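Local coordinates for protein putative 2,5-diketo-D-gluconic acid reductase B (Sinorhizobium meliloti, PDB 3UP8) that probably reduces small carbonyl compounds such as methylglyoxal with NADPH, as a TIM-barrel member of the aldo/keto reductase family, at residues T93-V98 with L124-W129; I155-F160 with A177-E182. One frame throughout, in Å; residues are numbered along the deposited sequence.

Both contacts pair consecutive parallel strands of the eight-stranded aldo/keto reductase barrel, and their centres lie about 9 Å apart. Strands 122-127 and 152-158 are neighbours, so contact 1 runs directly into contact 2: Gly156 N lies 2.9 Å from Leu125 O, a probable hydrogen bond. Beyond the strand ends, Asn159 ND2 probably bonds to His128 O at 2.8 Å, which ties the backbone of the predicted substrate-binding histidine to contact 2. Lys95, predicted to lower the pKa of Tyr70, the predicted proton donor, packs inside the barrel against Gln180. The acetate, probably from the crystallisation liquor, is hydrogen-bonded to both His128 and Tyr70, with its nearest atoms about 4 Å from those of the Gln180 side chain.

Contact 1 (T93-V98 with L124-W129); sequences TTKVWV and LLLLHW. With ACT (acetate ion), chain C.
The Lys95 chain runs over one face of the His128 imidazole, its CD 3.6 Å from the ring centroid and almost on the ring normal, a CH-pi contact. On the opposite face Trp97 turns its six-membered ring edge-on, the planes at 81° and the centroids 5.7 Å apart. At the imidazole edge NE2 of His128 donates to acetate OXT (2.7 Å), while ND1 of His128 is hydrogen-bonded to a water 2.8 Å away, and the same water donates to Lys95 O. With CG anti to the carbonyl carbon (chi1 -49°) and the chain straight until it bends at chi4, Lys95 brings CD over the ring and sends NZ past it to Asp65, Tyr70 and Thr66. This agrees with its predicted role in lowering the pKa of Tyr70. Underneath, parallel strands exchange backbone bonds, Val96 N to Leu126 O being 2.8 Å. On the Thr94 and Val96 face, Leu125 CD1 fits against Val96 CG2 at 3.7 Å. Helices 103-117 and 136-148 cover that outer side of this right-handed beta-alpha-beta unit, whereas Leu124 and Leu126 point into the barrel against strand 176-182.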
loop_
_atom_site.group_PDB
_atom_site.type_symbol
_atom_site.label_atom_id
_atom_site.label_comp_id
_atom_site.label_asym_id
_atom_site.label_seq_id
_atom_site.Cartn_x
_atom_site.Cartn_y
_atom_site.Cartn_z
ATOM N N THR A 93 -1.682 -6.879 5.451
ATOM C CA THR A 93 -1.373 -5.608 6.084
ATOM C C THR A 93 -2.617 -5.009 6.711
ATOM O O THR A 93 -3.667 -4.983 6.072
ATOM C CB THR A 93 -0.889 -4.619 5.011
ATOM O OG1 THR A 93 0.291 -5.149 4.405
ATOM C CG2 THR A 93 -0.609 -3.209 5.601
ATOM N N THR A 94 -2.511 -4.539 7.953
ATOM C CA THR A 94 -3.529 -3.616 8.477
ATOM C C THR A 94 -2.877 -2.362 9.059
ATOM O O THR A 94 -1.645 -2.230 9.055
ATOM C CB THR A 94 -4.579 -4.301 9.422
ATOM O OG1 THR A 94 -5.710 -3.432 9.589
ATOM C CG2 THR A 94 -3.972 -4.678 10.793
ATOM N N LYS A 95 -3.704 -1.426 9.514
ATOM C CA LYS A 95 -3.229 -0.120 9.956
ATOM C C LYS A 95 -3.934 0.272 11.245
ATOM O O LYS A 95 -5.151 0.115 11.375
ATOM C CB LYS A 95 -3.513 0.944 8.884
ATOM C CG LYS A 95 -3.067 0.548 7.469
ATOM C CD LYS A 95 -3.303 1.666 6.457
ATOM C CE LYS A 95 -3.092 1.189 5.021
ATOM N NZ LYS A 95 -4.192 0.287 4.508
ATOM N N VAL A 96 -3.161 0.790 12.191
ATOM C CA VAL A 96 -3.721 1.337 13.433
ATOM C C VAL A 96 -4.298 2.735 13.207
ATOM O O VAL A 96 -3.599 3.637 12.750
ATOM C CB VAL A 96 -2.654 1.375 14.542
ATOM C CG1 VAL A 96 -3.241 1.896 15.841
ATOM C CG2 VAL A 96 -2.056 0.001 14.715
ATOM N N TRP A 97 -5.583 2.886 13.518
ATOM C CA TRP A 97 -6.287 4.153 13.388
ATOM C C TRP A 97 -5.832 5.096 14.494
ATOM O O TRP A 97 -5.509 4.667 15.609
ATOM C CB TRP A 97 -7.807 3.948 13.469
ATOM C CG TRP A 97 -8.593 5.235 13.267
ATOM C CD1 TRP A 97 -9.507 5.782 14.125
ATOM C CD2 TRP A 97 -8.503 6.126 12.151
ATOM N NE1 TRP A 97 -9.999 6.955 13.603
ATOM C CE2 TRP A 97 -9.395 7.193 12.396
ATOM C CE3 TRP A 97 -7.753 6.125 10.961
ATOM C CZ2 TRP A 97 -9.565 8.249 11.496
ATOM C CZ3 TRP A 97 -7.924 7.181 10.058
ATOM C CH2 TRP A 97 -8.823 8.226 10.334
ATOM N N VAL A 98 -5.801 6.384 14.172
ATOM C CA VAL A 98 -5.239 7.393 15.071
ATOM C C VAL A 98 -5.946 7.450 16.441
ATOM O O VAL A 98 -5.336 7.860 17.410
ATOM C CB VAL A 98 -5.217 8.803 14.420
ATOM C CG1 VAL A 98 -4.418 8.794 13.091
ATOM C CG2 VAL A 98 -6.628 9.341 14.185
ATOM N N LEU A 124 2.201 -7.090 8.196
ATOM C CA LEU A 124 2.597 -5.685 8.228
ATOM C C LEU A 124 1.576 -4.848 8.986
ATOM O O LEU A 124 0.363 -4.968 8.746
ATOM C CB LEU A 124 2.737 -5.134 6.796
ATOM C CG LEU A 124 3.273 -3.710 6.581
ATOM C CD1 LEU A 124 4.626 -3.455 7.314
ATOM C CD2 LEU A 124 3.388 -3.366 5.049
ATOM N N LEU A 125 2.066 -4.015 9.905
ATOM C CA LEU A 125 1.201 -3.101 10.645
ATOM C C LEU A 125 1.734 -1.691 10.486
ATOM O O LEU A 125 2.915 -1.438 10.739
ATOM C CB LEU A 125 1.125 -3.473 12.131
ATOM C CG LEU A 125 0.176 -2.646 13.009
ATOM C CD1 LEU A 125 -1.281 -2.913 12.619
ATOM C CD2 LEU A 125 0.376 -2.919 14.505
ATOM N N LEU A 126 0.860 -0.788 10.051
ATOM C CA LEU A 126 1.249 0.601 9.815
ATOM C C LEU A 126 0.544 1.538 10.777
ATOM O O LEU A 126 -0.575 1.287 11.229
ATOM C CB LEU A 126 0.915 1.019 8.375
ATOM C CG LEU A 126 1.285 0.096 7.210
ATOM C CD1 LEU A 126 0.842 0.731 5.892
ATOM C CD2 LEU A 126 2.784 -0.196 7.170
ATOM N N LEU A 127 1.220 2.630 11.086
ATOM C CA LEU A 127 0.571 3.800 11.633
ATOM C C LEU A 127 -0.089 4.480 10.442
ATOM O O LEU A 127 0.584 4.835 9.455
ATOM C CB LEU A 127 1.602 4.733 12.305
ATOM C CG LEU A 127 2.501 4.073 13.360
ATOM C CD1 LEU A 127 3.630 5.008 13.822
ATOM C CD2 LEU A 127 1.676 3.565 14.571
ATOM N N HIS A 128 -1.402 4.669 10.541
ATOM C CA HIS A 128 -2.196 5.108 9.387
ATOM C C HIS A 128 -1.917 6.553 8.963
ATOM O O HIS A 128 -1.817 6.844 7.774
ATOM C CB HIS A 128 -3.697 4.893 9.662
ATOM C CG HIS A 128 -4.520 4.710 8.427
ATOM N ND1 HIS A 128 -5.700 3.996 8.419
ATOM C CD2 HIS A 128 -4.331 5.137 7.153
ATOM C CE1 HIS A 128 -6.207 3.999 7.200
ATOM N NE2 HIS A 128 -5.394 4.677 6.410
ATOM N N TRP A 129 -1.774 7.445 9.943
ATOM C CA TRP A 129 -1.524 8.857 9.702
ATOM C C TRP A 129 -0.558 9.369 10.762
ATOM O O TRP A 129 -0.575 8.868 11.882
ATOM C CB TRP A 129 -2.829 9.664 9.751
ATOM C CG TRP A 129 -3.694 9.433 8.549
ATOM C CD1 TRP A 129 -4.661 8.491 8.412
ATOM C CD2 TRP A 129 -3.636 10.138 7.304
ATOM N NE1 TRP A 129 -5.221 8.564 7.157
ATOM C CE2 TRP A 129 -4.599 9.563 6.456
ATOM C CE3 TRP A 129 -2.859 11.203 6.825
ATOM C CZ2 TRP A 129 -4.814 10.015 5.155
ATOM C CZ3 TRP A 129 -3.076 11.655 5.524
ATOM C CH2 TRP A 129 -4.036 11.047 4.704
HETATM C C ACT C . -6.153 5.368 2.992
HETATM O O ACT C . -5.736 4.293 2.508
HETATM O OXT ACT C . -6.718 5.272 4.088
HETATM C CH3 ACT C . -5.991 6.695 2.320
HETATM O O HOH W 1 -7.137 2.519 10.383
#

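Contact 2 (I155-F160 with A177-E182); sequences IGISNF and ATNQVE
The flat groups are the Phe160 ring, just past the end of strand 152-158, and the amide of Asn179, within strand 176-182. The phenyl ring of Phe160 carries Ile157 CB over the centre of one face, 3.6 Å above its plane, while its own CB lies 3.9 Å from Asn179 OD1. The Asn179 amide faces the Phe160 backbone with both ends: ND2 donates to Phe160 O at 2.9 Å, nearly in the amide plane, and OD1 accepts a weak bond from Phe160 N at 3.4 Å. Its CG stands anti to the backbone N (chi1 -175°), which carries the amide across toward the chain leaving the neighbouring strand. Ile157 crosses the Asn179 side chain at an angle, CG1 3.8 Å from Asn179 CB. Replacing Asn179 by a leucine would probably leave Phe160 O and N without these side-chain partners and set the turn after Ser158 freer to shift. Strands 152-158 and 176-182 are the fifth and sixth of the TIM barrel, joined through helix 162-171, whose Met165 touches Ile157, Phe160 and Asn179 on the outer side. Their parallel ladder includes Ile157 N to Thr178 O and Gln180 N to Ile157 O. At the C-terminal end of the strands, the side of the barrel where His128 and the acetate lie, Gln180 O is gripped twice: Ser158 OG donates at 2.7 Å from above the carbonyl plane, and Asn159 N at 2.8 Å from the opposite face. Asn159, with positive phi (66°), turns the chain out of the strand. Its OD1 takes a bond from Tyr206 and one from a water that in turn accepts from Glu182 N. The Glu182 carboxylate is held by Ile286 N, Val287 N and His184.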
loop_
_atom_site.group_PDB
_atom_site.type_symbol
_atom_site.label_atom_id
_atom_site.label_comp_id
_atom_site.label_asym_id
_atom_site.label_seq_id
_atom_site.Cartn_x
_atom_site.Cartn_y
_atom_site.Cartn_z
ATOM N N ILE A 155 6.838 -3.835 10.569
ATOM C CA ILE A 155 6.152 -2.603 10.950
ATOM C C ILE A 155 6.418 -1.489 9.919
ATOM O O ILE A 155 7.448 -1.489 9.249
ATOM C CB ILE A 155 6.543 -2.141 12.384
ATOM C CG1 ILE A 155 8.071 -1.956 12.534
ATOM C CG2 ILE A 155 6.011 -3.125 13.436
ATOM C CD1 ILE A 155 8.452 -1.152 13.786
ATOM N N GLY A 156 5.487 -0.552 9.801
ATOM C CA GLY A 156 5.674 0.577 8.909
ATOM C C GLY A 156 4.819 1.778 9.216
ATOM O O GLY A 156 4.169 1.857 10.282
ATOM N N ILE A 157 4.819 2.715 8.267
ATOM C CA ILE A 157 4.143 3.995 8.420
ATOM C C ILE A 157 3.316 4.342 7.198
ATOM O O ILE A 157 3.436 3.710 6.154
ATOM C CB ILE A 157 5.160 5.124 8.725
ATOM C CG1 ILE A 157 6.216 5.193 7.599
ATOM C CG2 ILE A 157 5.781 4.884 10.119
ATOM C CD1 ILE A 157 7.373 6.149 7.837
ATOM N N SER A 158 2.463 5.351 7.325
ATOM C CA SER A 158 1.613 5.742 6.218
ATOM C C SER A 158 1.378 7.229 6.293
ATOM O O SER A 158 1.055 7.761 7.365
ATOM C CB SER A 158 0.294 4.942 6.227
ATOM O OG SER A 158 -0.479 5.159 5.042
ATOM N N ASN A 159 1.559 7.894 5.149
ATOM C CA ASN A 159 1.326 9.321 4.982
ATOM C C ASN A 159 2.293 10.183 5.780
ATOM O O ASN A 159 1.960 11.313 6.155
ATOM C CB ASN A 159 -0.123 9.672 5.326
ATOM C CG ASN A 159 -1.116 8.855 4.527
ATOM O OD1 ASN A 159 -1.185 8.984 3.307
ATOM N ND2 ASN A 159 -1.872 7.990 5.204
ATOM N N PHE A 160 3.479 9.643 6.042
ATOM C CA PHE A 160 4.512 10.388 6.744
ATOM C C PHE A 160 5.302 11.210 5.719
ATOM O O PHE A 160 5.589 10.730 4.612
ATOM C CB PHE A 160 5.468 9.425 7.453
ATOM C CG PHE A 160 4.960 8.898 8.775
ATOM C CD1 PHE A 160 5.837 8.738 9.854
ATOM C CD2 PHE A 160 3.624 8.550 8.948
ATOM C CE1 PHE A 160 5.377 8.240 11.083
ATOM C CE2 PHE A 160 3.156 8.065 10.173
ATOM C CZ PHE A 160 4.027 7.906 11.241
ATOM N N ALA A 177 9.527 -0.854 7.407
ATOM C CA ALA A 177 9.474 -1.544 6.129
ATOM C C ALA A 177 9.084 -0.652 4.947
ATOM O O ALA A 177 9.664 -0.764 3.859
ATOM C CB ALA A 177 8.500 -2.748 6.234
ATOM N N THR A 178 8.082 0.209 5.148
ATOM C CA THR A 178 7.459 0.944 4.057
ATOM C C THR A 178 6.795 2.202 4.589
ATOM O O THR A 178 6.477 2.298 5.778
ATOM C CB THR A 178 6.394 0.058 3.285
ATOM O OG1 THR A 178 6.124 0.614 1.988
ATOM C CG2 THR A 178 5.071 -0.041 4.056
ATOM N N ASN A 179 6.618 3.169 3.698
ATOM C CA ASN A 179 5.722 4.302 3.916
ATOM C C ASN A 179 4.641 4.247 2.826
ATOM O O ASN A 179 4.931 4.372 1.625
ATOM C CB ASN A 179 6.494 5.635 3.876
ATOM C CG ASN A 179 5.617 6.842 4.227
ATOM O OD1 ASN A 179 4.545 6.704 4.821
ATOM N ND2 ASN A 179 6.070 8.025 3.845
ATOM N N GLN A 180 3.406 4.029 3.256
ATOM C CA GLN A 180 2.296 3.950 2.347
ATOM C C GLN A 180 1.720 5.344 2.161
ATOM O O GLN A 180 1.285 5.992 3.119
ATOM C CB GLN A 180 1.221 2.967 2.840
ATOM C CG GLN A 180 0.041 2.887 1.873
ATOM C CD GLN A 180 -0.970 1.804 2.209
ATOM O OE1 GLN A 180 -0.609 0.671 2.568
ATOM N NE2 GLN A 180 -2.251 2.137 2.059
ATOM N N VAL A 181 1.761 5.803 0.914
ATOM C CA VAL A 181 1.359 7.158 0.554
ATOM C C VAL A 181 0.578 7.166 -0.762
ATOM O O VAL A 181 0.665 6.227 -1.557
ATOM C CB VAL A 181 2.582 8.088 0.378
ATOM C CG1 VAL A 181 3.361 8.242 1.706
ATOM C CG2 VAL A 181 3.505 7.598 -0.753
ATOM N N GLU A 182 -0.199 8.230 -0.960
ATOM C CA GLU A 182 -0.859 8.495 -2.246
ATOM C C GLU A 182 0.219 8.678 -3.303
ATOM O O GLU A 182 1.132 9.460 -3.115
ATOM C CB GLU A 182 -1.677 9.780 -2.146
ATOM C CG GLU A 182 -2.415 10.123 -3.410
ATOM C CD GLU A 182 -3.263 11.364 -3.272
ATOM O OE1 GLU A 182 -3.604 11.743 -2.136
ATOM O OE2 GLU A 182 -3.589 11.955 -4.318
HETATM O O HOH W 2 -0.174 10.394 0.961
#